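Nitroreductase family protein (Clostridium novyi, PDB 3G14) probably works as an oxidoreductase of the nitroreductase family, whose members typically use bound FMN to reduce their substrates with NAD(P)H. Local coordinates at residues B[46-51]-B[82-87]; B[16-21]-B[151-156]. One frame throughout, in Å; residues are numbered along the deposited sequence.

Overall arrangement
Contact 1 (46-51 with 82-87) joins the two middle strands of the four-stranded mixed sheet, its centre about 6 Å from the centre of the chain. Contact 2 (16-21 with 151-156) lies about 16 Å from that centre and brings together two loops, one between helices 4-10 and 24-35, the other following strand 144-151, outermost within this chain. The contact centres are about 21 Å apart, yet the two meet where Ile-82 CD1 packs on Leu-151 CD2. Along the chain contact 1 is nested within the loop that contact 2 closes, so the early segment 16-21 is tied to the residues that follow strand 144-151 of the same sheet whose interior contact 1 forms.

Contact 1. Residues B[46-51]-B[82-87]; sequences YKFIVV and IVAVAN
The phenyl ring of Phe-48 stands on one face of the sheet and meets strand 82-86 obliquely, its CE1 3.7 Å from Ala-84 CB and its CD1 4.0 Å from Ile-82 CG2. With CG beside the backbone N (chi1 -60°), the ring touches both the small Ala-84 and the branched Ile-82. Tyr-46 and Ala-86 continue this face, but the phenol leads away from the neighbouring strand toward helix 99-117, where it meets Thr-104 and Ala-107. On the reverse face the aliphatic branches touch: Ile-49 reaches along the sheet to place CD1 4.1 Å from Val-85 CG2, while Val-51 CG2 approaches Val-83 CG2. The long side chain of Lys-47 starts on this second face and runs outward past Trp-178.

Between the two faces, the antiparallel backbones are joined by two reciprocal pairs of hydrogen bonds. Lys-47 N donates to Val-85 O at 2.9 Å, and Val-85 N returns a nearly straight bond to Lys-47 O (172° at the hydrogen). Ile-49 and Val-83 exchange the second pair, both bonds lying in the carbonyl planes. Tyr-46 with Ala-86, Phe-48 with Ala-84 and Val-50 with Ile-82 are non-hydrogen-bonded pairs; Val-85 O also receives a CA-H...O contact from Tyr-46 CA at 3.0 Å. Beyond the last bridge, Asn-87 OD1 accepts from Glu-89 N and caps the helix that follows.

Here two central strands of the nitroreductase alpha/beta core meet. The four bonds serve Lys-47, Ile-49, Val-83 and Val-85, while Phe-48 and Val-50 turn their backbones to strand 173-175 and its ends; the polar backbone is thus paired within the sheet, between mostly apolar side chains on both faces, Lys-47 being the exception among the paired residues.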
loop_
_atom_site.group_PDB
_atom_site.type_symbol
_atom_site.label_atom_id
_atom_site.label_comp_id
_atom_site.label_asym_id
_atom_site.label_seq_id
_atom_site.Cartn_x
_atom_site.Cartn_y
_atom_site.Cartn_z
ATOM N N TYR B 46 6.958 1.230 -11.243
ATOM C CA TYR B 46 5.933 0.258 -11.675
ATOM C C TYR B 46 5.109 0.851 -12.821
ATOM O O TYR B 46 5.117 2.057 -13.062
ATOM C CB TYR B 46 5.011 -0.121 -10.504
ATOM C CG TYR B 46 4.547 1.082 -9.716
ATOM C CD1 TYR B 46 3.513 1.890 -10.189
ATOM C CD2 TYR B 46 5.189 1.460 -8.536
ATOM C CE1 TYR B 46 3.125 3.019 -9.479
ATOM C CE2 TYR B 46 4.826 2.600 -7.855
ATOM C CZ TYR B 46 3.789 3.379 -8.335
ATOM O OH TYR B 46 3.395 4.508 -7.632
ATOM N N LYS B 47 4.472 -0.054 -13.559
ATOM C CA LYS B 47 3.428 0.237 -14.522
ATOM C C LYS B 47 2.348 -0.826 -14.391
ATOM O O LYS B 47 2.574 -1.870 -13.742
ATOM C CB LYS B 47 4.007 0.251 -15.948
ATOM C CG LYS B 47 5.129 1.286 -16.187
ATOM C CD LYS B 47 5.662 1.263 -17.637
ATOM C CE LYS B 47 6.526 2.490 -17.937
ATOM N NZ LYS B 47 7.717 2.608 -17.110
ATOM N N PHE B 48 1.185 -0.546 -14.991
ATOM C CA PHE B 48 -0.011 -1.395 -14.923
ATOM C C PHE B 48 -0.361 -1.871 -16.315
ATOM O O PHE B 48 -0.368 -1.069 -17.279
ATOM C CB PHE B 48 -1.188 -0.598 -14.308
ATOM C CG PHE B 48 -0.875 -0.132 -12.938
ATOM C CD1 PHE B 48 -0.908 -1.042 -11.869
ATOM C CD2 PHE B 48 -0.485 1.189 -12.700
ATOM C CE1 PHE B 48 -0.550 -0.663 -10.580
ATOM C CE2 PHE B 48 -0.139 1.592 -11.388
ATOM C CZ PHE B 48 -0.178 0.666 -10.333
ATOM N N ILE B 49 -0.653 -3.162 -16.426
ATOM C CA ILE B 49 -1.241 -3.705 -17.664
ATOM C C ILE B 49 -2.706 -4.009 -17.363
ATOM O O ILE B 49 -3.027 -4.753 -16.406
ATOM C CB ILE B 49 -0.548 -4.982 -18.131
ATOM C CG1 ILE B 49 0.971 -4.791 -18.199
ATOM C CG2 ILE B 49 -1.146 -5.490 -19.460
ATOM C CD1 ILE B 49 1.742 -6.144 -18.465
ATOM N N VAL B 50 -3.589 -3.394 -18.149
ATOM C CA VAL B 50 -5.015 -3.733 -18.143
ATOM C C VAL B 50 -5.195 -4.937 -19.065
ATOM O O VAL B 50 -4.898 -4.869 -20.247
ATOM C CB VAL B 50 -5.913 -2.551 -18.602
ATOM C CG1 VAL B 50 -7.408 -2.985 -18.774
ATOM C CG2 VAL B 50 -5.798 -1.378 -17.637
ATOM N N VAL B 51 -5.645 -6.051 -18.522
ATOM C CA VAL B 51 -5.835 -7.252 -19.358
ATOM C C VAL B 51 -7.326 -7.470 -19.644
ATOM O O VAL B 51 -8.111 -7.790 -18.707
ATOM C CB VAL B 51 -5.240 -8.525 -18.718
ATOM C CG1 VAL B 51 -5.516 -9.735 -19.625
ATOM C CG2 VAL B 51 -3.750 -8.324 -18.380
ATOM N N ILE B 82 -6.187 -6.177 -13.655
ATOM C CA ILE B 82 -5.083 -5.198 -13.616
ATOM C C ILE B 82 -3.854 -5.891 -13.059
ATOM O O ILE B 82 -3.923 -6.470 -11.981
ATOM C CB ILE B 82 -5.435 -3.943 -12.792
ATOM C CG1 ILE B 82 -6.647 -3.241 -13.420
ATOM C CG2 ILE B 82 -4.245 -2.987 -12.751
ATOM C CD1 ILE B 82 -7.339 -2.160 -12.584
ATOM N N VAL B 83 -2.728 -5.816 -13.780
ATOM C CA VAL B 83 -1.476 -6.455 -13.337
ATOM C C VAL B 83 -0.408 -5.375 -13.031
ATOM O O VAL B 83 -0.156 -4.494 -13.886
ATOM C CB VAL B 83 -0.920 -7.372 -14.460
ATOM C CG1 VAL B 83 0.364 -8.064 -14.030
ATOM C CG2 VAL B 83 -1.954 -8.424 -14.889
ATOM N N ALA B 84 0.189 -5.446 -11.842
ATOM C CA ALA B 84 1.175 -4.463 -11.416
ATOM C C ALA B 84 2.573 -5.046 -11.623
ATOM O O ALA B 84 2.908 -6.054 -11.023
ATOM C CB ALA B 84 0.938 -4.035 -9.969
ATOM N N VAL B 85 3.386 -4.375 -12.458
ATOM C CA VAL B 85 4.706 -4.838 -12.869
ATOM C C VAL B 85 5.753 -3.793 -12.438
ATOM O O VAL B 85 5.606 -2.600 -12.685
ATOM C CB VAL B 85 4.756 -5.039 -14.403
ATOM C CG1 VAL B 85 6.167 -5.560 -14.897
ATOM C CG2 VAL B 85 3.612 -5.985 -14.867
ATOM N N ALA B 86 6.811 -4.235 -11.793
ATOM C CA ALA B 86 7.847 -3.318 -11.283
ATOM C C ALA B 86 9.252 -3.627 -11.737
ATOM O O ALA B 86 9.600 -4.777 -12.113
ATOM C CB ALA B 86 7.812 -3.254 -9.774
ATOM N N ASN B 87 10.066 -2.573 -11.685
ATOM C CA ASN B 87 11.469 -2.647 -11.974
ATOM C C ASN B 87 12.269 -2.527 -10.684
ATOM O O ASN B 87 12.414 -1.408 -10.152
ATOM C CB ASN B 87 11.876 -1.522 -12.896
ATOM C CG ASN B 87 13.338 -1.616 -13.342
ATOM O OD1 ASN B 87 14.116 -2.484 -12.933
ATOM N ND2 ASN B 87 13.700 -0.721 -14.230
#

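Contact 2. Residues B[16-21]-B[151-156]; sequences KFEQTA and LGVPKD
Two irregular loops meet in a single backbone bridge between Phe-17 and Pro-154, just past strand 144-151. The bonds flank the bridge, which suits a proline because no N-H is needed from it: Glu-18 N donates to Val-153 O at 2.8 Å, and Lys-155 N donates to Lys-16 O at 2.9 Å. The first runs almost in line with its carbonyl; the second reaches Lys-16 O from above the carbonyl plane, 41° out of it.

Phe-17 turns its ring back along segment 151-156, CG beside the backbone N (chi1 -68°), bringing CD1 to 3.4 Å from Gly-152 CA. Gly-152 O lies in the plane of the ring at its edge, 3.5 Å from Phe-17 CE1. The ring can come this close because glycine has no side chain; a CB there would point toward Phe-17 and clash with CD1. Gly-152, which follows Leu-151 of strand 144-151, also bonds through its backbone to Gly-121.

On the more exposed flank Lys-155 stretches over the Phe-17 carbonyl, its CE 3.2 Å from Phe-17 O. The bent chain of Glu-18 crosses it, but Glu-18 OE1 and Lys-155 NZ remain 5.0 Å apart, suggesting at most a diffuse attraction. Val-153 is wedged between Glu-18 CG and Thr-20, its CG2 4.0 Å from Thr-20 CB. A water accepts from Val-153 N and donates to both Glu-18 O and Thr-20 O, joining the loops where their backbones diverge.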
loop_
_atom_site.group_PDB
_atom_site.type_symbol
_atom_site.label_atom_id
_atom_site.label_comp_id
_atom_site.label_asym_id
_atom_site.label_seq_id
_atom_site.Cartn_x
_atom_site.Cartn_y
_atom_site.Cartn_z
ATOM N N LYS B 16 -16.717 -13.038 -7.183
ATOM C CA LYS B 16 -17.839 -13.267 -8.062
ATOM C C LYS B 16 -18.307 -11.938 -8.608
ATOM O O LYS B 16 -18.579 -11.005 -7.849
ATOM C CB LYS B 16 -18.939 -14.021 -7.324
ATOM C CG LYS B 16 -18.518 -15.479 -7.117
ATOM C CD LYS B 16 -19.480 -16.255 -6.278
ATOM C CE LYS B 16 -19.115 -17.751 -6.298
ATOM N NZ LYS B 16 -18.860 -18.310 -7.685
ATOM N N PHE B 17 -18.377 -11.894 -9.934
ATOM C CA PHE B 17 -18.531 -10.672 -10.707
ATOM C C PHE B 17 -19.586 -10.806 -11.783
ATOM O O PHE B 17 -19.776 -11.885 -12.357
ATOM C CB PHE B 17 -17.216 -10.327 -11.398
ATOM C CG PHE B 17 -16.144 -9.923 -10.459
ATOM C CD1 PHE B 17 -16.093 -8.637 -9.966
ATOM C CD2 PHE B 17 -15.180 -10.826 -10.060
ATOM C CE1 PHE B 17 -15.127 -8.253 -9.111
ATOM C CE2 PHE B 17 -14.210 -10.461 -9.201
ATOM C CZ PHE B 17 -14.151 -9.200 -8.708
ATOM N N GLU B 18 -20.242 -9.686 -12.070
ATOM C CA GLU B 18 -21.143 -9.586 -13.202
ATOM C C GLU B 18 -20.239 -9.430 -14.421
ATOM O O GLU B 18 -19.070 -9.086 -14.279
ATOM C CB GLU B 18 -22.073 -8.366 -13.068
ATOM C CG GLU B 18 -22.796 -8.199 -11.714
ATOM C CD GLU B 18 -23.951 -9.194 -11.489
ATOM O OE1 GLU B 18 -24.032 -10.229 -12.206
ATOM O OE2 GLU B 18 -24.776 -8.927 -10.572
ATOM N N GLN B 19 -20.764 -9.686 -15.615
ATOM C CA GLN B 19 -19.984 -9.465 -16.846
ATOM C C GLN B 19 -20.043 -7.998 -17.327
ATOM O O GLN B 19 -19.329 -7.625 -18.257
ATOM C CB GLN B 19 -20.375 -10.459 -17.961
ATOM C CG GLN B 19 -21.865 -10.713 -18.132
ATOM C CD GLN B 19 -22.192 -11.674 -19.294
ATOM O OE1 GLN B 19 -21.312 -12.376 -19.811
ATOM N NE2 GLN B 19 -23.463 -11.709 -19.692
ATOM N N THR B 20 -20.869 -7.182 -16.677
ATOM C CA THR B 20 -20.961 -5.739 -16.950
ATOM C C THR B 20 -19.611 -5.107 -17.279
ATOM O O THR B 20 -18.668 -5.223 -16.512
ATOM C CB THR B 20 -21.502 -5.000 -15.719
ATOM O OG1 THR B 20 -22.715 -5.622 -15.311
ATOM C CG2 THR B 20 -21.731 -3.502 -16.006
ATOM N N ALA B 21 -19.539 -4.419 -18.408
ATOM C CA ALA B 21 -18.315 -3.723 -18.805
ATOM C C ALA B 21 -17.921 -2.576 -17.851
ATOM O O ALA B 21 -18.770 -1.847 -17.337
ATOM C CB ALA B 21 -18.471 -3.183 -20.209
ATOM N N LEU B 151 -11.197 -6.964 -11.837
ATOM C CA LEU B 151 -11.939 -5.703 -11.664
ATOM C C LEU B 151 -13.301 -5.942 -12.286
ATOM O O LEU B 151 -13.386 -6.327 -13.459
ATOM C CB LEU B 151 -11.212 -4.564 -12.382
ATOM C CG LEU B 151 -11.832 -3.187 -12.091
ATOM C CD1 LEU B 151 -11.468 -2.827 -10.660
ATOM C CD2 LEU B 151 -11.340 -2.147 -13.105
ATOM N N GLY B 152 -14.368 -5.745 -11.512
ATOM C CA GLY B 152 -15.720 -5.933 -12.039
ATOM C C GLY B 152 -16.779 -5.427 -11.064
ATOM O O GLY B 152 -16.505 -5.136 -9.907
ATOM N N VAL B 153 -18.004 -5.351 -11.535
ATOM C CA VAL B 153 -19.098 -5.160 -10.617
ATOM C C VAL B 153 -19.338 -6.457 -9.821
ATOM O O VAL B 153 -19.513 -7.513 -10.412
ATOM C CB VAL B 153 -20.364 -4.801 -11.372
ATOM C CG1 VAL B 153 -21.496 -4.604 -10.384
ATOM C CG2 VAL B 153 -20.101 -3.576 -12.230
ATOM N N PRO B 154 -19.319 -6.398 -8.484
ATOM C CA PRO B 154 -19.609 -7.644 -7.753
ATOM C C PRO B 154 -21.001 -8.180 -7.976
ATOM O O PRO B 154 -21.968 -7.396 -8.128
ATOM C CB PRO B 154 -19.458 -7.238 -6.286
ATOM C CG PRO B 154 -18.542 -6.013 -6.339
ATOM C CD PRO B 154 -19.004 -5.297 -7.564
ATOM N N LYS B 155 -21.112 -9.504 -7.983
ATOM C CA LYS B 155 -22.412 -10.144 -7.881
ATOM C C LYS B 155 -22.994 -9.845 -6.504
ATOM O O LYS B 155 -22.274 -9.751 -5.504
ATOM C CB LYS B 155 -22.328 -11.651 -8.105
ATOM C CG LYS B 155 -21.994 -12.019 -9.543
ATOM C CD LYS B 155 -22.600 -13.338 -9.945
ATOM C CE LYS B 155 -22.143 -13.725 -11.349
ATOM N NZ LYS B 155 -22.660 -15.057 -11.760
ATOM N N ASP B 156 -24.309 -9.669 -6.464
ATOM C CA ASP B 156 -25.005 -9.347 -5.210
ATOM C C ASP B 156 -24.633 -10.303 -4.071
ATOM O O ASP B 156 -24.439 -9.884 -2.935
ATOM C CB ASP B 156 -26.513 -9.370 -5.441
ATOM C CG ASP B 156 -26.978 -8.308 -6.446
ATOM O OD1 ASP B 156 -26.343 -7.232 -6.531
ATOM O OD2 ASP B 156 -27.989 -8.555 -7.145
HETATM O O HOH W 1 -18.406 -6.414 -14.098
#